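Local coordinates for uncharacterized protein (Chaetomium thermophilum, PDB 3LPZ) that probably serves in the Get pathway for tail-anchored proteins as Get4, an alpha-solenoid that binds Get5 and other partners, at residues A[102-107]-A[140-145]; A[201-206]-A[290-295]; A[212-217]-A[237-242]. One frame throughout, in Å; residues are numbered along the deposited sequence. Where two conformers were deposited one is given.

From the N terminus, the chain first closes a loop at contact 1, where the end of helix 94-104 and the turn after it meet helix 136-148 across the 32 intervening residues, mostly helical. Contact 1 is complete before contact 2 opens, so the two lie in series, on opposite sides of the chain's centre and about 30 Å apart between centres. Contact 2 brings the start of helix 203-220 to the end of helix 282-293, and contact 3 is nested inside that long loop, returning strand 237-238 and the following turn to the same helix 203-220. None of the three cross; together they tie neighbouring helices, and one short strand with its turn, along the alpha-solenoid.

Contact 1. Residues A[102-107]-A[140-145]; sequences GCLRLF and HVVGTL
L104, in the last turn of helix 94-104, points into helix 136-148 and meets L145 tip to tip, its CG 3.7 Å from L145 CD2. Its branch is thrown forward because CG lies anti to the backbone N (chi1 -176°), which also brings L104 CD2 within 3.8 Å of V142 CG2, the two side chains crossing at about a right angle. V141 CG1 closes on the same methyl from a little farther off. L145 has chi1 of -102° and chi2 of 23°, both away from staggered values, which may mean some strain. In the alpha-solenoid, these two helices flank helix 112-128, whose V118 and M121 pack on L104 and V142 respectively, so the leucine also belongs to a buried three-helix seam. R105 follows, its chain extended from CG to NE and its guanidinium carried toward solvent. V141 CG1 sits over one face of that group, 3.5 Å from R105 NH2 and offset toward the rim of the plane. At the edge, two waters lie in plane, accepting from NH2 and NH1, and both donate to the T144 hydroxyl. T144 OG1 is thereby gripped three times, since it also donates to V141 O at 2.9 Å, a carbonyl shared with L145 N.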
ATOM      1  N   GLY A 102     -18.676   2.496   2.042  1.00 18.84           N
ATOM      2  CA  GLY A 102     -19.954   1.963   1.580  1.00 19.58           C
ATOM      3  C   GLY A 102     -20.074   2.080   0.057  1.00 20.01           C
ATOM      4  O   GLY A 102     -20.588   1.150  -0.607  1.00 21.81           O
ATOM      5  N   CYS A 103     -19.637   3.204  -0.509  1.00 19.43           N
ATOM      6  CA  CYS A 103     -19.631   3.355  -1.986  1.00 19.34           C
ATOM      7  C   CYS A 103     -18.609   2.422  -2.649  1.00 18.84           C
ATOM      8  O   CYS A 103     -18.930   1.701  -3.620  1.00 17.84           O
ATOM      9  CB  CYS A 103     -19.344   4.807  -2.403  1.00 19.73           C
ATOM     10  SG  CYS A 103     -20.639   5.988  -1.913  1.00 22.44           S
ATOM     11  N   LEU A 104     -17.392   2.436  -2.111  1.00 18.58           N
ATOM     12  CA  LEU A 104     -16.262   1.656  -2.650  1.00 19.54           C
ATOM     13  C   LEU A 104     -16.608   0.191  -2.889  1.00 20.18           C
ATOM     14  O   LEU A 104     -16.320  -0.372  -3.966  1.00 19.61           O
ATOM     15  CB  LEU A 104     -15.061   1.718  -1.687  1.00 19.38           C
ATOM     16  CG  LEU A 104     -13.767   1.015  -2.157  1.00 20.49           C
ATOM     17  CD1 LEU A 104     -13.272   1.644  -3.448  1.00 20.56           C
ATOM     18  CD2 LEU A 104     -12.632   1.055  -1.073  1.00 17.64           C
ATOM     19  N   ARG A 105     -17.210  -0.426  -1.873  1.00 21.23           N
ATOM     20  CA  ARG A 105     -17.464  -1.856  -1.896  1.00 22.49           C
ATOM     21  C   ARG A 105     -18.591  -2.219  -2.867  1.00 23.21           C
ATOM     22  O   ARG A 105     -18.754  -3.376  -3.212  1.00 23.55           O
ATOM     23  CB  ARG A 105     -17.792  -2.357  -0.499  1.00 23.11           C
ATOM     24  CG  ARG A 105     -16.592  -2.267   0.455  1.00 25.31           C
ATOM     25  CD  ARG A 105     -16.913  -3.039   1.730  1.00 28.30           C
ATOM     26  NE  ARG A 105     -15.882  -2.969   2.780  1.00 31.96           N
ATOM     27  CZ  ARG A 105     -14.785  -3.727   2.829  1.00 33.54           C
ATOM     28  NH1 ARG A 105     -14.528  -4.599   1.853  1.00 33.92           N
ATOM     29  NH2 ARG A 105     -13.929  -3.603   3.854  1.00 31.95           N
ATOM     30  N   LEU A 106     -19.361  -1.229  -3.319  1.00 23.61           N
ATOM     31  CA  LEU A 106     -20.435  -1.510  -4.278  1.00 24.14           C
ATOM     32  C   LEU A 106     -20.072  -1.339  -5.750  1.00 24.92           C
ATOM     33  O   LEU A 106     -20.867  -1.694  -6.619  1.00 25.74           O
ATOM     34  CB  LEU A 106     -21.702  -0.727  -3.920  1.00 24.00           C
ATOM     35  CG  LEU A 106     -22.405  -1.105  -2.599  1.00 24.19           C
ATOM     36  CD1 LEU A 106     -23.404   0.003  -2.204  1.00 24.92           C
ATOM     37  CD2 LEU A 106     -23.121  -2.446  -2.682  1.00 25.04           C
ATOM     38  N   PHE A 107     -18.886  -0.818  -6.051  1.00 24.90           N
ATOM     39  CA  PHE A 107     -18.429  -0.758  -7.438  1.00 25.84           C
ATOM     40  C   PHE A 107     -18.077  -2.155  -7.946  1.00 27.24           C
ATOM     41  O   PHE A 107     -17.510  -2.955  -7.191  1.00 26.63           O
ATOM     42  CB  PHE A 107     -17.133   0.028  -7.569  1.00 24.68           C
ATOM     43  CG  PHE A 107     -17.291   1.513  -7.552  1.00 24.36           C
ATOM     44  CD1 PHE A 107     -17.205   2.221  -6.347  1.00 21.74           C
ATOM     45  CD2 PHE A 107     -17.430   2.226  -8.752  1.00 21.98           C
ATOM     46  CE1 PHE A 107     -17.296   3.618  -6.334  1.00 21.87           C
ATOM     47  CE2 PHE A 107     -17.526   3.604  -8.738  1.00 22.86           C
ATOM     48  CZ  PHE A 107     -17.440   4.309  -7.533  1.00 21.71           C
ATOM     49  N   HIS A 140      -5.817   0.365   3.606  1.00 16.21           N
ATOM     50  CA  HIS A 140      -6.030  -1.034   3.919  1.00 16.77           C
ATOM     51  C   HIS A 140      -7.156  -1.689   3.077  1.00 17.09           C
ATOM     52  O   HIS A 140      -6.964  -2.735   2.464  1.00 16.90           O
ATOM     53  CB  HIS A 140      -6.328  -1.248   5.397  1.00 16.32           C
ATOM     54  CG  HIS A 140      -6.628  -2.687   5.715  1.00 17.38           C
ATOM     55  ND1 HIS A 140      -5.640  -3.646   5.781  1.00 17.43           N
ATOM     56  CD2 HIS A 140      -7.801  -3.331   5.935  1.00 17.57           C
ATOM     57  CE1 HIS A 140      -6.195  -4.824   6.039  1.00 19.35           C
ATOM     58  NE2 HIS A 140      -7.503  -4.659   6.148  1.00 19.34           N
ATOM     59  N   VAL A 141      -8.337  -1.095   3.119  1.00 17.20           N
ATOM     60  CA  VAL A 141      -9.467  -1.623   2.377  1.00 17.34           C
ATOM     61  C   VAL A 141      -9.234  -1.665   0.847  1.00 17.17           C
ATOM     62  O   VAL A 141      -9.507  -2.680   0.226  1.00 16.49           O
ATOM     63  CB  VAL A 141     -10.781  -0.912   2.758  1.00 17.28           C
ATOM     64  CG1 VAL A 141     -11.948  -1.489   1.909  1.00 18.12           C
ATOM     65  CG2 VAL A 141     -11.042  -1.107   4.290  1.00 18.05           C
ATOM     66  N   VAL A 142      -8.703  -0.596   0.260  1.00 16.90           N
ATOM     67  CA  VAL A 142      -8.406  -0.582  -1.170  1.00 17.59           C
ATOM     68  C   VAL A 142      -7.389  -1.697  -1.455  1.00 18.06           C
ATOM     69  O   VAL A 142      -7.518  -2.458  -2.415  1.00 17.28           O
ATOM     70  CB  VAL A 142      -7.834   0.803  -1.612  1.00 17.85           C
ATOM     71  CG1 VAL A 142      -7.235   0.746  -3.033  1.00 18.70           C
ATOM     72  CG2 VAL A 142      -8.932   1.883  -1.510  1.00 19.00           C
ATOM     73  N   GLY A 143      -6.385  -1.796  -0.582  1.00 18.70           N
ATOM     74  CA  GLY A 143      -5.362  -2.818  -0.729  1.00 19.48           C
ATOM     75  C   GLY A 143      -5.949  -4.219  -0.688  1.00 20.06           C
ATOM     76  O   GLY A 143      -5.582  -5.065  -1.524  1.00 20.35           O
ATOM     77  N   THR A 144      -6.875  -4.468   0.244  1.00 19.50           N
ATOM     78  CA  THR A 144      -7.503  -5.805   0.318  1.00 20.33           C
ATOM     79  C   THR A 144      -8.393  -6.115  -0.902  1.00 20.56           C
ATOM     80  O   THR A 144      -8.435  -7.260  -1.376  1.00 19.27           O
ATOM     81  CB  THR A 144      -8.306  -6.060   1.597  1.00 20.45           C
ATOM     82  OG1 THR A 144      -9.501  -5.245   1.581  1.00 26.29           O
ATOM     83  CG2 THR A 144      -7.451  -5.718   2.818  1.00 18.29           C
ATOM     84  N   LEU A 145      -9.074  -5.104  -1.407  1.00 20.18           N
ATOM     85  CA  LEU A 145      -9.847  -5.257  -2.626  1.00 21.83           C
ATOM     86  C   LEU A 145      -8.949  -5.635  -3.802  1.00 21.33           C
ATOM     87  O   LEU A 145      -9.278  -6.550  -4.563  1.00 22.04           O
ATOM     88  CB  LEU A 145     -10.646  -3.971  -2.923  1.00 22.64           C
ATOM     89  CG  LEU A 145     -12.147  -3.873  -2.613  1.00 26.66           C
ATOM     90  CD1 LEU A 145     -12.696  -4.833  -1.532  1.00 27.98           C
ATOM     91  CD2 LEU A 145     -12.534  -2.421  -2.323  1.00 28.23           C
TER
HETATM   92  O   HOH W   1     -11.390  -5.059   3.741  1.00 40.37           O
HETATM   93  O   HOH W   2     -12.098  -6.341   1.356  1.00 47.92           O

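Contact 2. Residues A[201-206]-A[290-295]; sequences ANVRAA and EMYFGI
The Y292 ring meets V203 obliquely, with CG2 of the valine 3.7 Å from ring atom CE1, and the two side chains slide past each other in opposite directions. Beside it, one face of the F293 ring carries CB of Y292, offset toward the rim, and F263 of helix 260-269 meets the same phenylalanine ring. Within the alpha-solenoid, the C-terminal turn of helix 282-293 reaches the tight connection between helices 186-199 and 203-220. That connection begins with a Schellman motif, in which A201, with positive phi, is the C-prime residue; N202 N bonds to Y197 O and A201 N to L198 O. Y292 bonds to this helix end. Its CG stands anti to the carbonyl carbon (chi1 -62°), which sends the phenol across to the connection and brings OH to 3.3 Å from A201 CA. There the hydroxyl bonds to L198 O, a carbonyl that the Schellman bond from A201 N already uses, so two donors hold the last turn of helix 186-199. V255 of helix 243-256 touches both V203 and Y292 and fills in beside their meeting point. At the surface M291 CE also lies 4.0 Å from A201 CB, but M291 takes two conformations, so this touch is doubtful. Immediately after the Schellman turn the next helix is started by N202 as its N-cap: OD1 accepts from A205 N at 3.1 Å and an N-H...O angle of 158°, the donor standing well above the plane of the side-chain amide, 62° out of it.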
ATOM      1  N   ALA A 201       9.629   3.208   7.590  1.00 24.02           N
ATOM      2  CA  ALA A 201       9.979   3.326   9.012  1.00 23.41           C
ATOM      3  C   ALA A 201       8.946   2.654   9.908  1.00 23.84           C
ATOM      4  O   ALA A 201       8.610   3.168  10.982  1.00 24.09           O
ATOM      5  CB  ALA A 201      10.166   4.823   9.387  1.00 24.00           C
ATOM      6  N   ASN A 202       8.433   1.502   9.468  1.00 22.68           N
ATOM      7  CA  ASN A 202       7.468   0.761  10.232  1.00 22.19           C
ATOM      8  C   ASN A 202       8.033  -0.638  10.531  1.00 21.81           C
ATOM      9  O   ASN A 202       7.720  -1.601   9.856  1.00 19.98           O
ATOM     10  CB  ASN A 202       6.154   0.657   9.451  1.00 22.64           C
ATOM     11  CG  ASN A 202       4.983   0.220  10.336  1.00 23.17           C
ATOM     12  OD1 ASN A 202       5.189  -0.306  11.424  1.00 22.00           O
ATOM     13  ND2 ASN A 202       3.751   0.421   9.853  1.00 24.96           N
ATOM     14  N   VAL A 203       8.912  -0.701  11.522  1.00 22.10           N
ATOM     15  CA  VAL A 203       9.576  -1.919  11.919  1.00 23.04           C
ATOM     16  C   VAL A 203       8.577  -2.947  12.417  1.00 23.19           C
ATOM     17  O   VAL A 203       8.711  -4.112  12.124  1.00 23.82           O
ATOM     18  CB  VAL A 203      10.690  -1.631  12.980  1.00 23.11           C
ATOM     19  CG1 VAL A 203      11.440  -2.929  13.360  1.00 23.43           C
ATOM     20  CG2 VAL A 203      11.688  -0.647  12.384  1.00 24.27           C
ATOM     21  N   ARG A 204       7.587  -2.505  13.186  1.00 23.85           N
ATOM     22  CA  ARG A 204       6.544  -3.377  13.710  0.50 24.06           C
ATOM     23  C   ARG A 204       5.896  -4.163  12.574  1.00 23.14           C
ATOM     24  O   ARG A 204       5.740  -5.383  12.647  1.00 22.13           O
ATOM     25  CB  ARG A 204       5.463  -2.549  14.412  0.50 24.85           C
ATOM     26  CG  ARG A 204       4.567  -3.369  15.324  0.50 29.15           C
ATOM     27  CD  ARG A 204       3.075  -3.088  15.089  0.50 34.39           C
ATOM     28  NE  ARG A 204       2.458  -4.150  14.287  0.50 38.15           N
ATOM     29  CZ  ARG A 204       1.961  -3.986  13.062  0.50 37.41           C
ATOM     30  NH1 ARG A 204       1.980  -2.793  12.493  0.50 33.98           N
ATOM     31  NH2 ARG A 204       1.421  -5.019  12.429  0.50 35.09           N
ATOM     32  N   ALA A 205       5.507  -3.438  11.528  1.00 21.34           N
ATOM     33  CA  ALA A 205       4.863  -4.043  10.372  1.00 20.85           C
ATOM     34  C   ALA A 205       5.820  -5.006   9.641  1.00 20.02           C
ATOM     35  O   ALA A 205       5.426  -6.093   9.239  1.00 18.89           O
ATOM     36  CB  ALA A 205       4.384  -2.949   9.411  1.00 20.94           C
ATOM     37  N   ALA A 206       7.079  -4.595   9.486  1.00 20.17           N
ATOM     38  CA  ALA A 206       8.093  -5.425   8.824  1.00 19.97           C
ATOM     39  C   ALA A 206       8.193  -6.769   9.559  1.00 20.50           C
ATOM     40  O   ALA A 206       8.220  -7.843   8.930  1.00 19.51           O
ATOM     41  CB  ALA A 206       9.441  -4.728   8.836  1.00 20.01           C
ATOM     42  N   GLU A 290      21.137   3.744   5.442  1.00 28.58           N
ATOM     43  CA  GLU A 290      21.027   5.126   5.907  1.00 29.90           C
ATOM     44  C   GLU A 290      20.057   5.299   7.079  1.00 29.67           C
ATOM     45  O   GLU A 290      20.427   5.889   8.097  1.00 29.62           O
ATOM     46  CB  GLU A 290      20.681   6.054   4.751  1.00 30.46           C
ATOM     47  CG  GLU A 290      20.776   7.555   5.069  1.00 34.66           C
ATOM     48  CD  GLU A 290      20.419   8.402   3.853  1.00 40.50           C
ATOM     49  OE1 GLU A 290      19.220   8.664   3.612  1.00 44.11           O
ATOM     50  OE2 GLU A 290      21.342   8.791   3.115  1.00 43.15           O
ATOM     51  N   MET A 291      18.845   4.759   6.953  1.00 29.64           N
ATOM     52  CA  MET A 291      17.787   4.948   7.954  0.50 29.46           C
ATOM     53  C   MET A 291      18.100   4.335   9.319  1.00 29.71           C
ATOM     54  O   MET A 291      17.842   4.943  10.357  1.00 29.07           O
ATOM     55  CB  MET A 291      16.466   4.377   7.450  0.50 29.27           C
ATOM     56  CG  MET A 291      15.900   5.091   6.258  0.50 28.85           C
ATOM     57  SD  MET A 291      14.458   4.254   5.605  0.50 27.93           S
ATOM     58  CE  MET A 291      13.190   4.821   6.748  0.50 28.88           C
ATOM     59  N   TYR A 292      18.661   3.127   9.319  1.00 29.95           N
ATOM     60  CA  TYR A 292      18.802   2.350  10.558  1.00 30.54           C
ATOM     61  C   TYR A 292      20.218   2.247  11.094  1.00 32.17           C
ATOM     62  O   TYR A 292      20.434   1.892  12.266  1.00 32.94           O
ATOM     63  CB  TYR A 292      18.208   0.937  10.363  1.00 29.48           C
ATOM     64  CG  TYR A 292      16.724   0.993  10.063  1.00 26.54           C
ATOM     65  CD1 TYR A 292      15.795   1.143  11.090  1.00 24.95           C
ATOM     66  CD2 TYR A 292      16.256   0.961   8.739  1.00 24.48           C
ATOM     67  CE1 TYR A 292      14.412   1.229  10.821  1.00 24.69           C
ATOM     68  CE2 TYR A 292      14.871   1.048   8.452  1.00 23.00           C
ATOM     69  CZ  TYR A 292      13.959   1.194   9.499  1.00 23.45           C
ATOM     70  OH  TYR A 292      12.600   1.280   9.224  1.00 23.95           O
ATOM     71  N   PHE A 293      21.187   2.513  10.236  1.00 33.49           N
ATOM     72  CA  PHE A 293      22.571   2.260  10.601  1.00 35.28           C
ATOM     73  C   PHE A 293      23.453   3.485  10.437  1.00 36.81           C
ATOM     74  O   PHE A 293      24.656   3.424  10.720  1.00 37.48           O
ATOM     75  CB  PHE A 293      23.123   1.065   9.819  1.00 35.12           C
ATOM     76  CG  PHE A 293      22.340  -0.198  10.043  1.00 35.13           C
ATOM     77  CD1 PHE A 293      22.492  -0.927  11.222  1.00 35.69           C
ATOM     78  CD2 PHE A 293      21.427  -0.640   9.084  1.00 33.39           C
ATOM     79  CE1 PHE A 293      21.752  -2.093  11.431  1.00 37.03           C
ATOM     80  CE2 PHE A 293      20.673  -1.802   9.285  1.00 33.79           C
ATOM     81  CZ  PHE A 293      20.827  -2.526  10.449  1.00 34.94           C
ATOM     82  N   GLY A 294      22.856   4.590   9.997  1.00 37.70           N
ATOM     83  CA  GLY A 294      23.594   5.841   9.811  1.00 39.21           C
ATOM     84  C   GLY A 294      24.657   5.777   8.715  1.00 40.34           C
ATOM     85  O   GLY A 294      25.555   6.608   8.686  1.00 40.94           O
ATOM     86  N   ILE A 295      24.572   4.793   7.819  1.00 41.28           N
ATOM     87  CA  ILE A 295      25.508   4.686   6.684  1.00 41.82           C
ATOM     88  C   ILE A 295      25.003   5.527   5.508  1.00 43.61           C
ATOM     89  O   ILE A 295      23.973   5.208   4.899  1.00 43.04           O
ATOM     90  CB  ILE A 295      25.725   3.222   6.264  1.00 41.01           C
ATOM     91  CG1 ILE A 295      26.251   2.404   7.440  1.00 39.89           C
ATOM     92  CG2 ILE A 295      26.667   3.123   5.072  1.00 41.06           C
ATOM     93  CD1 ILE A 295      26.071   0.880   7.291  1.00 35.37           C
TER

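Contact 3. Residues A[212-217]-A[237-242]; sequences IFTSAL and RIFPSL
R237 has CG anti to its carbonyl carbon (chi1 -55°) and an extended chain from there to NE, which lays the guanidinium against helix 203-220 beside T214 and S215. NH1 of R237 donates to T214 OG1 at 3.0 Å, an angle of 143°, with the oxygen tilted slightly out of the guanidinium plane. The threonine hydroxyl is also bonded to Y210 O. S215 comes over one face with its CA, while its OG, bonded to R211 O, lies 3.1 Å from R237 NH1. E235 pairs with NH2 in a salt bridge. A leucine in place of R237 would probably leave E235 without its charge partner and T214 OG1 without this donor. Farther along, L217 CD2 rests over the F239 face, a CH-pi contact 4.2 Å from the ring centroid, and meets L242 CD1 tip to tip at 3.9 Å. T214 CG2 approaches the same ring obliquely, 4.0 Å from F239 CE2. L245 of helix 243-256 packs on T214, L217 and F239, so helix 203-220, the turn and helix 243-256 meet at that residue; I238 pairs with Q227 in the antiparallel strand 227-228.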
ATOM      1  N   ILE A 212       4.387 -13.666   9.481  1.00 20.63           N
ATOM      2  CA  ILE A 212       3.299 -14.282   8.694  1.00 20.18           C
ATOM      3  C   ILE A 212       3.823 -15.055   7.487  1.00 19.20           C
ATOM      4  O   ILE A 212       3.397 -16.213   7.244  1.00 18.47           O
ATOM      5  CB  ILE A 212       2.224 -13.247   8.272  1.00 20.16           C
ATOM      6  CG1 ILE A 212       1.515 -12.637   9.509  1.00 21.06           C
ATOM      7  CG2 ILE A 212       1.215 -13.839   7.257  1.00 19.93           C
ATOM      8  CD1 ILE A 212       0.635 -13.620  10.380  1.00 22.00           C
ATOM      9  N   PHE A 213       4.733 -14.449   6.728  1.00 18.31           N
ATOM     10  CA  PHE A 213       5.194 -15.092   5.491  1.00 19.00           C
ATOM     11  C   PHE A 213       5.942 -16.398   5.851  1.00 19.23           C
ATOM     12  O   PHE A 213       5.701 -17.458   5.252  1.00 19.14           O
ATOM     13  CB  PHE A 213       6.127 -14.155   4.703  1.00 18.56           C
ATOM     14  CG  PHE A 213       6.592 -14.721   3.405  1.00 18.65           C
ATOM     15  CD1 PHE A 213       7.694 -15.587   3.352  1.00 18.01           C
ATOM     16  CD2 PHE A 213       5.929 -14.391   2.209  1.00 18.06           C
ATOM     17  CE1 PHE A 213       8.133 -16.127   2.113  1.00 19.55           C
ATOM     18  CE2 PHE A 213       6.351 -14.918   0.986  1.00 19.32           C
ATOM     19  CZ  PHE A 213       7.452 -15.795   0.933  1.00 19.10           C
ATOM     20  N   THR A 214       6.878 -16.300   6.795  1.00 18.74           N
ATOM     21  CA  THR A 214       7.638 -17.477   7.189  1.00 19.68           C
ATOM     22  C   THR A 214       6.797 -18.557   7.886  1.00 19.79           C
ATOM     23  O   THR A 214       7.093 -19.725   7.715  1.00 19.62           O
ATOM     24  CB  THR A 214       8.917 -17.135   7.993  1.00 19.82           C
ATOM     25  OG1 THR A 214       8.573 -16.461   9.221  1.00 19.97           O
ATOM     26  CG2 THR A 214       9.855 -16.267   7.128  1.00 20.27           C
ATOM     27  N   SER A 215       5.760 -18.177   8.649  1.00 20.18           N
ATOM     28  CA  SER A 215       4.841 -19.199   9.194  1.00 21.48           C
ATOM     29  C   SER A 215       4.120 -19.916   8.064  1.00 21.04           C
ATOM     30  O   SER A 215       3.929 -21.112   8.146  1.00 20.86           O
ATOM     31  CB  SER A 215       3.788 -18.609  10.135  1.00 21.77           C
ATOM     32  OG  SER A 215       4.479 -18.066  11.225  1.00 28.02           O
ATOM     33  N   ALA A 216       3.724 -19.171   7.025  1.00 20.66           N
ATOM     34  CA  ALA A 216       3.020 -19.760   5.883  1.00 21.28           C
ATOM     35  C   ALA A 216       3.950 -20.745   5.164  1.00 21.37           C
ATOM     36  O   ALA A 216       3.550 -21.870   4.812  1.00 21.38           O
ATOM     37  CB  ALA A 216       2.508 -18.641   4.903  1.00 20.54           C
ATOM     38  N   LEU A 217       5.195 -20.321   4.960  1.00 21.32           N
ATOM     39  CA  LEU A 217       6.191 -21.159   4.306  1.00 22.05           C
ATOM     40  C   LEU A 217       6.362 -22.502   5.040  1.00 22.52           C
ATOM     41  O   LEU A 217       6.381 -23.563   4.412  1.00 23.02           O
ATOM     42  CB  LEU A 217       7.533 -20.412   4.205  1.00 20.83           C
ATOM     43  CG  LEU A 217       8.664 -21.137   3.494  1.00 21.48           C
ATOM     44  CD1 LEU A 217       8.346 -21.340   2.013  1.00 22.57           C
ATOM     45  CD2 LEU A 217       9.959 -20.314   3.640  1.00 22.51           C
ATOM     46  N   ARG A 237      13.156 -17.234  12.382  1.00 33.92           N
ATOM     47  CA  ARG A 237      13.368 -18.515  11.716  1.00 31.97           C
ATOM     48  C   ARG A 237      14.574 -18.497  10.783  1.00 30.67           C
ATOM     49  O   ARG A 237      14.785 -17.543  10.003  1.00 31.30           O
ATOM     50  CB  ARG A 237      12.101 -18.998  10.989  1.00 31.79           C
ATOM     51  CG  ARG A 237      10.873 -19.081  11.901  1.00 33.72           C
ATOM     52  CD  ARG A 237       9.645 -19.482  11.133  1.00 36.01           C
ATOM     53  NE  ARG A 237       8.528 -19.749  12.034  1.00 37.38           N
ATOM     54  CZ  ARG A 237       7.548 -18.887  12.286  1.00 36.30           C
ATOM     55  NH1 ARG A 237       7.508 -17.691  11.688  1.00 31.99           N
ATOM     56  NH2 ARG A 237       6.603 -19.230  13.142  1.00 37.99           N
ATOM     57  N   ILE A 238      15.365 -19.558  10.886  1.00 27.54           N
ATOM     58  CA  ILE A 238      16.497 -19.793  10.015  1.00 25.55           C
ATOM     59  C   ILE A 238      16.185 -20.997   9.124  1.00 24.29           C
ATOM     60  O   ILE A 238      15.772 -22.059   9.607  1.00 23.12           O
ATOM     61  CB  ILE A 238      17.785 -20.049  10.862  1.00 25.89           C
ATOM     62  CG1 ILE A 238      18.110 -18.787  11.674  1.00 26.74           C
ATOM     63  CG2 ILE A 238      18.974 -20.550   9.979  1.00 25.93           C
ATOM     64  CD1 ILE A 238      18.503 -17.491  10.788  1.00 28.60           C
ATOM     65  N   PHE A 239      16.387 -20.811   7.822  1.00 23.20           N
ATOM     66  CA  PHE A 239      16.190 -21.865   6.824  1.00 22.57           C
ATOM     67  C   PHE A 239      17.512 -22.155   6.141  1.00 23.11           C
ATOM     68  O   PHE A 239      17.918 -21.399   5.259  1.00 23.54           O
ATOM     69  CB  PHE A 239      15.184 -21.395   5.759  1.00 21.37           C
ATOM     70  CG  PHE A 239      13.831 -21.097   6.311  1.00 20.91           C
ATOM     71  CD1 PHE A 239      12.879 -22.118   6.448  1.00 20.02           C
ATOM     72  CD2 PHE A 239      13.498 -19.808   6.713  1.00 19.08           C
ATOM     73  CE1 PHE A 239      11.627 -21.857   6.979  1.00 19.71           C
ATOM     74  CE2 PHE A 239      12.217 -19.533   7.267  1.00 18.86           C
ATOM     75  CZ  PHE A 239      11.288 -20.548   7.383  1.00 19.66           C
ATOM     76  N   PRO A 240      18.166 -23.270   6.498  1.00 24.07           N
ATOM     77  CA  PRO A 240      19.482 -23.565   5.908  1.00 24.71           C
ATOM     78  C   PRO A 240      19.486 -23.575   4.394  1.00 25.13           C
ATOM     79  O   PRO A 240      20.499 -23.200   3.798  1.00 26.56           O
ATOM     80  CB  PRO A 240      19.815 -24.951   6.466  1.00 25.63           C
ATOM     81  CG  PRO A 240      19.107 -24.958   7.807  1.00 25.95           C
ATOM     82  CD  PRO A 240      17.773 -24.289   7.490  1.00 23.85           C
ATOM     83  N   SER A 241      18.381 -23.957   3.755  1.00 24.37           N
ATOM     84  CA  SER A 241      18.375 -24.025   2.287  1.00 24.62           C
ATOM     85  C   SER A 241      18.031 -22.701   1.621  1.00 24.54           C
ATOM     86  O   SER A 241      17.993 -22.630   0.396  1.00 25.07           O
ATOM     87  CB  SER A 241      17.385 -25.078   1.802  1.00 24.37           C
ATOM     88  OG  SER A 241      16.078 -24.678   2.175  1.00 25.30           O
ATOM     89  N   LEU A 242      17.747 -21.659   2.407  1.00 24.21           N
ATOM     90  CA  LEU A 242      17.307 -20.377   1.836  1.00 23.81           C
ATOM     91  C   LEU A 242      18.144 -19.230   2.435  1.00 23.83           C
ATOM     92  O   LEU A 242      17.656 -18.457   3.263  1.00 22.88           O
ATOM     93  CB  LEU A 242      15.805 -20.178   2.056  1.00 24.11           C
ATOM     94  CG  LEU A 242      14.846 -21.187   1.383  1.00 24.06           C
ATOM     95  CD1 LEU A 242      13.424 -21.061   1.938  1.00 24.61           C
ATOM     96  CD2 LEU A 242      14.838 -21.043  -0.149  1.00 25.81           C
TER